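PDB 6GDR: DNA ligase from Alteromonas mediterranea, which probably seals breaks in the backbone of duplex DNA, as ATP-dependent DNA ligases do, through an adenylated intermediate. Local coordinates for residues I24-E28 against Y29-E33; R83-S86 against I87-K91. One frame throughout, in Å; residues are numbered along the deposited sequence.

Contact 1 (I24-E28 against Y29-E33); sequences INIAE and YWVSE. With AMP (adenosine monophosphate), chain G.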
ATOM      1  N   ILE D  24     -19.432  -9.661   3.844  1.00108.74           N
ATOM      2  CA  ILE D  24     -19.132  -8.870   5.032  1.00105.38           C
ATOM      3  C   ILE D  24     -20.184  -7.782   5.213  1.00 93.31           C
ATOM      4  O   ILE D  24     -20.798  -7.301   4.249  1.00109.71           O
ATOM      5  CB  ILE D  24     -17.721  -8.255   4.962  1.00 95.69           C
ATOM      6  CG1 ILE D  24     -17.616  -7.286   3.779  1.00 83.99           C
ATOM      7  CG2 ILE D  24     -16.659  -9.353   4.901  1.00121.17           C
ATOM      8  CD1 ILE D  24     -16.273  -6.607   3.652  1.00 83.50           C
ATOM      9  N   ASN D  25     -20.403  -7.394   6.468  1.00 93.46           N
ATOM     10  CA  ASN D  25     -21.252  -6.258   6.813  1.00 81.81           C
ATOM     11  C   ASN D  25     -20.344  -5.068   7.094  1.00 71.39           C
ATOM     12  O   ASN D  25     -19.649  -5.036   8.115  1.00 64.58           O
ATOM     13  CB  ASN D  25     -22.135  -6.578   8.017  1.00 75.21           C
ATOM     14  CG  ASN D  25     -22.988  -5.396   8.445  1.00 90.20           C
ATOM     15  OD1 ASN D  25     -23.089  -4.399   7.732  1.00 94.99           O
ATOM     16  ND2 ASN D  25     -23.610  -5.506   9.614  1.00 86.22           N
ATOM     17  N   ILE D  26     -20.355  -4.087   6.187  1.00 60.74           N
ATOM     18  CA  ILE D  26     -19.416  -2.973   6.283  1.00 71.19           C
ATOM     19  C   ILE D  26     -19.617  -2.199   7.577  1.00 73.61           C
ATOM     20  O   ILE D  26     -18.668  -1.612   8.112  1.00 57.85           O
ATOM     21  CB  ILE D  26     -19.547  -2.051   5.053  1.00 68.28           C
ATOM     22  CG1 ILE D  26     -19.257  -2.845   3.777  1.00 66.23           C
ATOM     23  CG2 ILE D  26     -18.602  -0.848   5.186  1.00 65.43           C
ATOM     24  CD1 ILE D  26     -19.266  -2.019   2.512  1.00 91.20           C
ATOM     25  N   ALA D  27     -20.844  -2.181   8.105  1.00 70.68           N
ATOM     26  CA  ALA D  27     -21.120  -1.416   9.315  1.00 67.76           C
ATOM     27  C   ALA D  27     -20.261  -1.859  10.493  1.00 67.14           C
ATOM     28  O   ALA D  27     -20.127  -1.106  11.463  1.00 61.41           O
ATOM     29  CB  ALA D  27     -22.600  -1.530   9.680  1.00 83.64           C
ATOM     30  N   GLU D  28     -19.680  -3.055  10.433  1.00 54.10           N
ATOM     31  CA  GLU D  28     -18.843  -3.573  11.507  1.00 59.32           C
ATOM     32  C   GLU D  28     -17.376  -3.186  11.356  1.00 60.20           C
ATOM     33  O   GLU D  28     -16.537  -3.679  12.118  1.00 56.44           O
ATOM     34  CB  GLU D  28     -18.962  -5.098  11.574  1.00 67.17           C
ATOM     35  CG  GLU D  28     -20.392  -5.615  11.603  1.00 72.19           C
ATOM     36  CD  GLU D  28     -20.462  -7.129  11.621  1.00 80.99           C
ATOM     37  OE1 GLU D  28     -19.409  -7.773  11.819  1.00 72.29           O
ATOM     38  OE2 GLU D  28     -21.569  -7.676  11.433  1.00 89.86           O
ATOM     39  N   TYR D  29     -17.048  -2.320  10.400  1.00 57.38           N
ATOM     40  CA  TYR D  29     -15.670  -1.965  10.101  1.00 61.98           C
ATOM     41  C   TYR D  29     -15.453  -0.466  10.255  1.00 52.70           C
ATOM     42  O   TYR D  29     -16.339   0.342   9.963  1.00 56.38           O
ATOM     43  CB  TYR D  29     -15.286  -2.369   8.672  1.00 51.38           C
ATOM     44  CG  TYR D  29     -15.256  -3.856   8.423  1.00 65.40           C
ATOM     45  CD1 TYR D  29     -16.425  -4.564   8.178  1.00 58.73           C
ATOM     46  CD2 TYR D  29     -14.055  -4.552   8.417  1.00 55.16           C
ATOM     47  CE1 TYR D  29     -16.398  -5.926   7.943  1.00 66.15           C
ATOM     48  CE2 TYR D  29     -14.018  -5.910   8.183  1.00 69.11           C
ATOM     49  CZ  TYR D  29     -15.192  -6.595   7.945  1.00 56.80           C
ATOM     50  OH  TYR D  29     -15.160  -7.950   7.712  1.00 63.25           O
ATOM     51  N   TRP D  30     -14.258  -0.106  10.717  1.00 48.26           N
ATOM     52  CA  TRP D  30     -13.773   1.258  10.578  1.00 52.21           C
ATOM     53  C   TRP D  30     -13.168   1.422   9.191  1.00 56.74           C
ATOM     54  O   TRP D  30     -12.306   0.637   8.785  1.00 42.82           O
ATOM     55  CB  TRP D  30     -12.726   1.584  11.644  1.00 60.12           C
ATOM     56  CG  TRP D  30     -13.288   1.968  12.979  1.00 59.59           C
ATOM     57  CD1 TRP D  30     -13.068   1.340  14.171  1.00 63.19           C
ATOM     58  CD2 TRP D  30     -14.154   3.074  13.263  1.00 53.28           C
ATOM     59  NE1 TRP D  30     -13.746   1.982  15.177  1.00 66.32           N
ATOM     60  CE2 TRP D  30     -14.422   3.050  14.647  1.00 63.07           C
ATOM     61  CE3 TRP D  30     -14.733   4.079  12.482  1.00 60.72           C
ATOM     62  CZ2 TRP D  30     -15.240   3.992  15.265  1.00 58.03           C
ATOM     63  CZ3 TRP D  30     -15.545   5.014  13.097  1.00 67.61           C
ATOM     64  CH2 TRP D  30     -15.792   4.964  14.475  1.00 59.11           C
ATOM     65  N   VAL D  31     -13.626   2.431   8.460  1.00 50.70           N
ATOM     66  CA  VAL D  31     -13.138   2.705   7.114  1.00 44.32           C
ATOM     67  C   VAL D  31     -12.135   3.845   7.185  1.00 42.72           C
ATOM     68  O   VAL D  31     -12.289   4.779   7.982  1.00 63.17           O
ATOM     69  CB  VAL D  31     -14.294   3.049   6.155  1.00 50.31           C
ATOM     70  CG1 VAL D  31     -13.790   3.109   4.719  1.00 47.66           C
ATOM     71  CG2 VAL D  31     -15.420   2.033   6.287  1.00 60.40           C
ATOM     72  N   SER D  32     -11.100   3.765   6.354  1.00 49.36           N
ATOM     73  CA  SER D  32     -10.105   4.822   6.267  1.00 50.07           C
ATOM     74  C   SER D  32      -9.462   4.763   4.891  1.00 50.18           C
ATOM     75  O   SER D  32      -9.419   3.706   4.257  1.00 42.60           O
ATOM     76  CB  SER D  32      -9.040   4.691   7.361  1.00 44.92           C
ATOM     77  OG  SER D  32      -8.333   3.470   7.241  1.00 48.62           O
ATOM     78  N   GLU D  33      -8.967   5.910   4.440  1.00 48.87           N
ATOM     79  CA  GLU D  33      -8.310   5.996   3.144  1.00 40.45           C
ATOM     80  C   GLU D  33      -6.921   5.378   3.227  1.00 44.99           C
ATOM     81  O   GLU D  33      -6.151   5.683   4.143  1.00 43.53           O
ATOM     82  CB  GLU D  33      -8.213   7.454   2.695  1.00 47.51           C
ATOM     83  CG  GLU D  33      -7.457   7.660   1.388  1.00 44.58           C
ATOM     84  CD  GLU D  33      -7.482   9.105   0.924  1.00 39.16           C
ATOM     85  OE1 GLU D  33      -8.446   9.824   1.260  1.00 60.98           O
ATOM     86  OE2 GLU D  33      -6.535   9.524   0.227  1.00 41.87           O
TER
HETATM   87  P   AMP G 300      -0.340  -3.674   0.637  1.00127.79           P
HETATM   88  O1P AMP G 300      -0.415  -2.184   0.397  1.00157.78           O
HETATM   89  O2P AMP G 300      -1.081  -4.601  -0.298  1.00105.70           O
HETATM   90  O5' AMP G 300      -0.845  -3.959   2.138  1.00112.56           O
HETATM   91  C5' AMP G 300      -1.464  -2.911   2.877  1.00 91.44           C
HETATM   92  C4' AMP G 300      -0.406  -1.934   3.384  1.00107.46           C
HETATM   93  O4' AMP G 300      -0.887  -0.591   3.267  1.00100.79           O
HETATM   94  C3' AMP G 300      -0.002  -2.145   4.834  1.00 80.32           C
HETATM   95  O3' AMP G 300       1.343  -2.631   4.896  1.00 93.16           O
HETATM   96  C2' AMP G 300      -0.128  -0.786   5.495  1.00 82.98           C
HETATM   97  O2' AMP G 300       1.084  -0.412   6.154  1.00 86.99           O
HETATM   98  C1' AMP G 300      -0.431   0.196   4.370  1.00 86.77           C
HETATM   99  N9  AMP G 300      -1.441   1.249   4.668  1.00 81.28           N
HETATM  100  C8  AMP G 300      -1.408   2.466   4.089  1.00 80.34           C
HETATM  101  N7  AMP G 300      -2.433   3.242   4.520  1.00 57.43           N
HETATM  102  C5  AMP G 300      -3.145   2.517   5.397  1.00 71.27           C
HETATM  103  C6  AMP G 300      -4.354   2.743   6.219  1.00 62.45           C
HETATM  104  N6  AMP G 300      -5.002   3.927   6.172  1.00 61.51           N
HETATM  105  N1  AMP G 300      -4.784   1.737   7.007  1.00 62.83           N
HETATM  106  C2  AMP G 300      -4.143   0.554   7.056  1.00 66.49           C
HETATM  107  N3  AMP G 300      -3.039   0.285   6.332  1.00 57.58           N
HETATM  108  C4  AMP G 300      -2.493   1.205   5.499  1.00 75.53           C
HETATM  109  O   HOH W   1     -18.244   1.058   8.385  1.00 46.63           O
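I24 and Y29 meet in a local turn contact, where a short 3-10 segment, 26-28, leads straight into strand 29-34 at the edge of a mixed sheet in the nucleotide-binding part of the ligase. The turn is tied by backbone bonds: Y29 N gives its hydrogen to I26 O at 2.9 Å, and E28 N reaches N25 O. A water bridges I26 O, at 2.7 Å, and Y29 O, spanning the start of the strand. N25 suits the entry to the turn because its side chain closes an Asx turn, OD1 accepting from A27 N at 3.2 Å, while its ND2 makes a weak bond to E28 OE2. The other carboxylate oxygen of E28 is held by H194.

The tyrosine ring folds back along the turn. With chi1 of Y29 at -66°, its CG lies beside the backbone N, and the ring edge comes to N25 O, which sits near the ring plane 3.3 Å from Y29 CD1. Farther out, I24 lies across the ring's end, its CG2 3.5 Å from Y29 OH and its CB 4.0 Å from Y29 CE1, the two side chains crossing at about a right angle. The hydroxyl is bonded to D205 O, so a long aromatic residue with a polar end fits here. Were Y29 an alanine, D205 O is likely to lose this partner and I24 the ring it packs on. Beyond the turn the strand enters the AMP pocket, where E33 O lies 2.9 Å from the adenine N6. N25 O and I26 O are thus met by backbone N-H groups, with a ring edge beside the first and a water at the second, while the apolar ring ends in a hydroxyl with its own acceptor.

Contact 2 (R83-S86 against I87-K91); sequences RTAS and IVLSK. With nucleotides of chain A.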
ATOM      1  N   ARG D  83       8.467  10.390  -4.215  1.00 46.24           N
ATOM      2  CA  ARG D  83       9.185  11.391  -3.435  1.00 55.60           C
ATOM      3  C   ARG D  83       9.267  10.987  -1.968  1.00 58.32           C
ATOM      4  O   ARG D  83      10.316  11.143  -1.331  1.00 63.01           O
ATOM      5  CB  ARG D  83       8.505  12.751  -3.591  1.00 59.07           C
ATOM      6  CG  ARG D  83       9.021  13.829  -2.658  1.00 73.05           C
ATOM      7  CD  ARG D  83       8.682  15.214  -3.185  1.00 88.55           C
ATOM      8  NE  ARG D  83       8.354  16.150  -2.113  1.00 82.19           N
ATOM      9  CZ  ARG D  83       7.123  16.412  -1.679  1.00 72.47           C
ATOM     10  NH1 ARG D  83       6.071  15.813  -2.222  1.00 74.58           N
ATOM     11  NH2 ARG D  83       6.943  17.281  -0.694  1.00 68.13           N
ATOM     12  N   THR D  84       8.171  10.464  -1.413  1.00 54.68           N
ATOM     13  CA  THR D  84       8.179  10.027  -0.021  1.00 48.01           C
ATOM     14  C   THR D  84       9.201   8.918   0.196  1.00 57.32           C
ATOM     15  O   THR D  84       9.968   8.944   1.165  1.00 40.01           O
ATOM     16  CB  THR D  84       6.782   9.556   0.392  1.00 53.38           C
ATOM     17  OG1 THR D  84       5.848  10.635   0.256  1.00 52.87           O
ATOM     18  CG2 THR D  84       6.780   9.070   1.842  1.00 51.85           C
ATOM     19  N   ALA D  85       9.219   7.926  -0.695  1.00 47.07           N
ATOM     20  CA  ALA D  85      10.188   6.844  -0.575  1.00 52.17           C
ATOM     21  C   ALA D  85      11.618   7.344  -0.715  1.00 62.83           C
ATOM     22  O   ALA D  85      12.542   6.696  -0.211  1.00 50.73           O
ATOM     23  CB  ALA D  85       9.899   5.766  -1.620  1.00 48.08           C
ATOM     24  N   SER D  86      11.821   8.483  -1.380  1.00 44.83           N
ATOM     25  CA  SER D  86      13.168   9.031  -1.505  1.00 48.02           C
ATOM     26  C   SER D  86      13.649   9.614  -0.183  1.00 49.79           C
ATOM     27  O   SER D  86      14.834   9.498   0.156  1.00 54.76           O
ATOM     28  CB  SER D  86      13.202  10.090  -2.608  1.00 62.10           C
ATOM     29  OG  SER D  86      14.481  10.692  -2.697  1.00 71.33           O
ATOM     30  N   ILE D  87      12.748  10.229   0.583  1.00 48.86           N
ATOM     31  CA  ILE D  87      13.139  10.839   1.850  1.00 53.02           C
ATOM     32  C   ILE D  87      13.357   9.768   2.914  1.00 57.29           C
ATOM     33  O   ILE D  87      14.350   9.795   3.650  1.00 62.77           O
ATOM     34  CB  ILE D  87      12.081  11.865   2.300  1.00 54.75           C
ATOM     35  CG1 ILE D  87      11.891  12.953   1.230  1.00 51.70           C
ATOM     36  CG2 ILE D  87      12.478  12.475   3.643  1.00 61.13           C
ATOM     37  CD1 ILE D  87      10.824  13.983   1.575  1.00 58.73           C
ATOM     38  N   VAL D  88      12.433   8.809   3.012  1.00 52.53           N
ATOM     39  CA  VAL D  88      12.413   7.903   4.158  1.00 58.29           C
ATOM     40  C   VAL D  88      13.564   6.907   4.095  1.00 65.26           C
ATOM     41  O   VAL D  88      14.210   6.622   5.111  1.00 70.04           O
ATOM     42  CB  VAL D  88      11.051   7.190   4.235  1.00 70.90           C
ATOM     43  CG1 VAL D  88      11.074   6.087   5.286  1.00 70.89           C
ATOM     44  CG2 VAL D  88       9.943   8.198   4.548  1.00 63.48           C
ATOM     45  N   LEU D  89      13.837   6.352   2.916  1.00 50.44           N
ATOM     46  CA  LEU D  89      14.800   5.262   2.827  1.00 68.11           C
ATOM     47  C   LEU D  89      16.245   5.738   2.746  1.00 65.85           C
ATOM     48  O   LEU D  89      17.156   4.931   2.956  1.00 66.43           O
ATOM     49  CB  LEU D  89      14.492   4.386   1.614  1.00 50.98           C
ATOM     50  CG  LEU D  89      13.081   3.795   1.553  1.00 63.24           C
ATOM     51  CD1 LEU D  89      12.899   3.004   0.265  1.00 74.17           C
ATOM     52  CD2 LEU D  89      12.794   2.918   2.763  1.00 55.55           C
ATOM     53  N   SER D  90      16.476   7.015   2.458  1.00 69.29           N
ATOM     54  CA  SER D  90      17.835   7.517   2.306  1.00 79.95           C
ATOM     55  C   SER D  90      18.461   7.796   3.666  1.00 63.56           C
ATOM     56  O   SER D  90      17.789   8.256   4.595  1.00 68.45           O
ATOM     57  CB  SER D  90      17.841   8.788   1.459  1.00 65.60           C
ATOM     58  OG  SER D  90      17.305   8.544   0.169  1.00 66.54           O
ATOM     59  N   LYS D  91      19.757   7.515   3.779  1.00 69.25           N
ATOM     60  CA  LYS D  91      20.473   7.778   5.019  1.00 76.42           C
ATOM     61  C   LYS D  91      20.550   9.278   5.284  1.00 76.17           C
ATOM     62  O   LYS D  91      20.567  10.098   4.362  1.00 76.26           O
ATOM     63  CB  LYS D  91      21.881   7.183   4.969  1.00 80.03           C
ATOM     64  CG  LYS D  91      21.927   5.659   4.909  1.00102.25           C
ATOM     65  CD  LYS D  91      21.163   5.021   6.064  1.00 83.19           C
ATOM     66  CE  LYS D  91      21.452   3.533   6.180  1.00 90.08           C
ATOM     67  NZ  LYS D  91      22.849   3.264   6.622  1.00106.01           N
TER
ATOM     68  P    DC A  16      16.809   8.427  -4.256  1.00 64.93           P
ATOM     69  OP1  DC A  16      16.669   9.586  -3.347  1.00 61.83           O
ATOM     70  OP2  DC A  16      17.399   8.614  -5.600  1.00 60.78           O
ATOM     71  O5'  DC A  16      17.633   7.290  -3.498  1.00 46.43           O
ATOM     72  C5'  DC A  16      17.028   6.584  -2.423  1.00 51.13           C
ATOM     73  C4'  DC A  16      18.042   5.724  -1.696  1.00 61.50           C
ATOM     74  O4'  DC A  16      18.181   4.450  -2.386  1.00 61.21           O
ATOM     75  C3'  DC A  16      19.445   6.314  -1.628  1.00 67.12           C
ATOM     76  O3'  DC A  16      20.078   5.950  -0.402  1.00 68.35           O
ATOM     77  C2'  DC A  16      20.116   5.701  -2.851  1.00 54.36           C
ATOM     78  C1'  DC A  16      19.502   4.305  -2.880  1.00 54.31           C
ATOM     79  N1   DC A  16      19.431   3.670  -4.242  1.00 51.24           N
ATOM     80  C2   DC A  16      19.763   2.317  -4.394  1.00 60.95           C
ATOM     81  O2   DC A  16      20.126   1.666  -3.406  1.00 51.00           O
ATOM     82  N3   DC A  16      19.682   1.756  -5.627  1.00 49.16           N
ATOM     83  C4   DC A  16      19.288   2.487  -6.670  1.00 46.66           C
ATOM     84  N4   DC A  16      19.224   1.889  -7.864  1.00 50.61           N
ATOM     85  C5   DC A  16      18.940   3.863  -6.535  1.00 51.70           C
ATOM     86  C6   DC A  16      19.020   4.406  -5.316  1.00 54.07           C
ATOM     87  P    DG A  17      21.458   6.639   0.050  1.00 66.89           P
ATOM     88  OP1  DG A  17      21.229   7.273   1.366  1.00 59.32           O
ATOM     89  OP2  DG A  17      21.962   7.450  -1.081  1.00 67.55           O
ATOM     90  O5'  DG A  17      22.438   5.393   0.245  1.00 61.97           O
ATOM     91  C5'  DG A  17      22.175   4.193  -0.463  1.00 69.10           C
ATOM     92  C4'  DG A  17      23.333   3.223  -0.370  1.00 62.79           C
ATOM     93  O4'  DG A  17      23.340   2.389  -1.556  1.00 74.64           O
ATOM     94  C3'  DG A  17      24.713   3.856  -0.329  1.00 72.19           C
ATOM     95  O3'  DG A  17      25.637   2.993   0.333  1.00 81.18           O
ATOM     96  C2'  DG A  17      25.029   4.038  -1.807  1.00 72.65           C
ATOM     97  C1'  DG A  17      24.355   2.822  -2.449  1.00 76.54           C
ATOM     98  N9   DG A  17      23.751   3.087  -3.758  1.00 63.55           N
ATOM     99  C8   DG A  17      23.295   4.291  -4.244  1.00 59.39           C
ATOM    100  N7   DG A  17      22.810   4.215  -5.452  1.00 58.67           N
ATOM    101  C5   DG A  17      22.947   2.874  -5.788  1.00 55.57           C
ATOM    102  C6   DG A  17      22.594   2.191  -6.977  1.00 59.71           C
ATOM    103  O6   DG A  17      22.071   2.653  -8.002  1.00 53.76           O
ATOM    104  N1   DG A  17      22.905   0.835  -6.903  1.00 50.24           N
ATOM    105  C2   DG A  17      23.486   0.219  -5.816  1.00 63.10           C
ATOM    106  N2   DG A  17      23.711  -1.096  -5.928  1.00 58.99           N
ATOM    107  N3   DG A  17      23.821   0.848  -4.700  1.00 56.58           N
ATOM    108  C4   DG A  17      23.523   2.167  -4.755  1.00 54.52           C
ATOM    109  P    DT A  15      12.114   7.719  -8.877  1.00 48.79           P
ATOM    110  OP1  DT A  15      11.568   9.042  -8.498  1.00 56.89           O
ATOM    111  OP2  DT A  15      12.816   7.554 -10.169  1.00 72.44           O
ATOM    112  O5'  DT A  15      13.093   7.215  -7.721  1.00 65.11           O
ATOM    113  C5'  DT A  15      12.604   7.067  -6.396  1.00 46.48           C
ATOM    114  C4'  DT A  15      13.640   6.412  -5.503  1.00 67.06           C
ATOM    115  O4'  DT A  15      13.773   5.018  -5.857  1.00 59.32           O
ATOM    116  C3'  DT A  15      15.049   7.007  -5.608  1.00 57.76           C
ATOM    117  O3'  DT A  15      15.354   7.772  -4.444  1.00 59.69           O
ATOM    118  C2'  DT A  15      15.975   5.789  -5.773  1.00 54.02           C
ATOM    119  C1'  DT A  15      15.065   4.595  -5.511  1.00 64.05           C
ATOM    120  N1   DT A  15      15.408   3.378  -6.312  1.00 41.34           N
ATOM    121  C2   DT A  15      15.822   2.238  -5.660  1.00 50.79           C
ATOM    122  O2   DT A  15      15.930   2.161  -4.449  1.00 55.03           O
ATOM    123  N3   DT A  15      16.107   1.180  -6.481  1.00 45.75           N
ATOM    124  C4   DT A  15      16.024   1.149  -7.862  1.00 51.26           C
ATOM    125  O4   DT A  15      16.304   0.148  -8.513  1.00 55.36           O
ATOM    126  C5   DT A  15      15.584   2.377  -8.483  1.00 42.71           C
ATOM    127  C7   DT A  15      15.455   2.464  -9.975  1.00 49.72           C
ATOM    128  C6   DT A  15      15.300   3.420  -7.688  1.00 46.06           C
TER
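S86 and S90 are joined across the last turn of helix 81-89, the helix that presents its C-terminal end and the following residues to the DNA backbone. Backbone bonds of alpha-helical spacing hold the turn together: V88 N donates to T84 O at 3.1 Å, and I87 N to R83 O at 3.2 Å. The bond from L89 N to A85 O is weak. At S86 O a side chain takes over: S90 OG donates to it at 2.6 Å, lying in the carbonyl plane. Serine suits this place because its short arm, with OG beside its own backbone N (chi1 -60°), reaches back to the carbonyl four residues earlier. T84, a buried residue, satisfies its hydroxyl with Q80 O, one turn back.

Apolar contact across the turn is slight, A85 CB lying 4.5 Å from L89 CD1. The small alanine and branched V88 both rest on I38 of strand 38-42, while I87 packs against R124 and W125.

Contacts with the nucleic acid come from S86, L89 and the chain beyond the helix. L89 packs on a sugar, and S90 OG lies near C5' of DC16 of chain A. Two phosphates are met here by a backbone N-H and a serine hydroxyl: K91 uses its backbone N, 2.8 Å from OP1 of DG17 of chain A, with an N-H...O angle of 152°. S86 turns OG away from its backbone N, chi1 177°, and donates to OP1 of DC16 of chain A at 2.5 Å.

In the fold
Contact 1 comes first along the chain and closes before contact 2 opens; both belong to the ATP-dependent DNA ligase domain. Their centres are 32 Å apart, on opposite sides of the chain's centre, and their nearest atoms stay about 12 Å from each other. They serve different sheets: residues 29-33 form most of an edge strand in the four-stranded mixed sheet, whereas helix 81-89 packs on strand 38-42 of the five-stranded mixed sheet. AMP lies between the two regions. Contact 1 leads into its adenine end, and contact 2 grips the DNA backbone, so one domain brings nucleotide and DNA together, consistent with adenylate transfer during nick sealing.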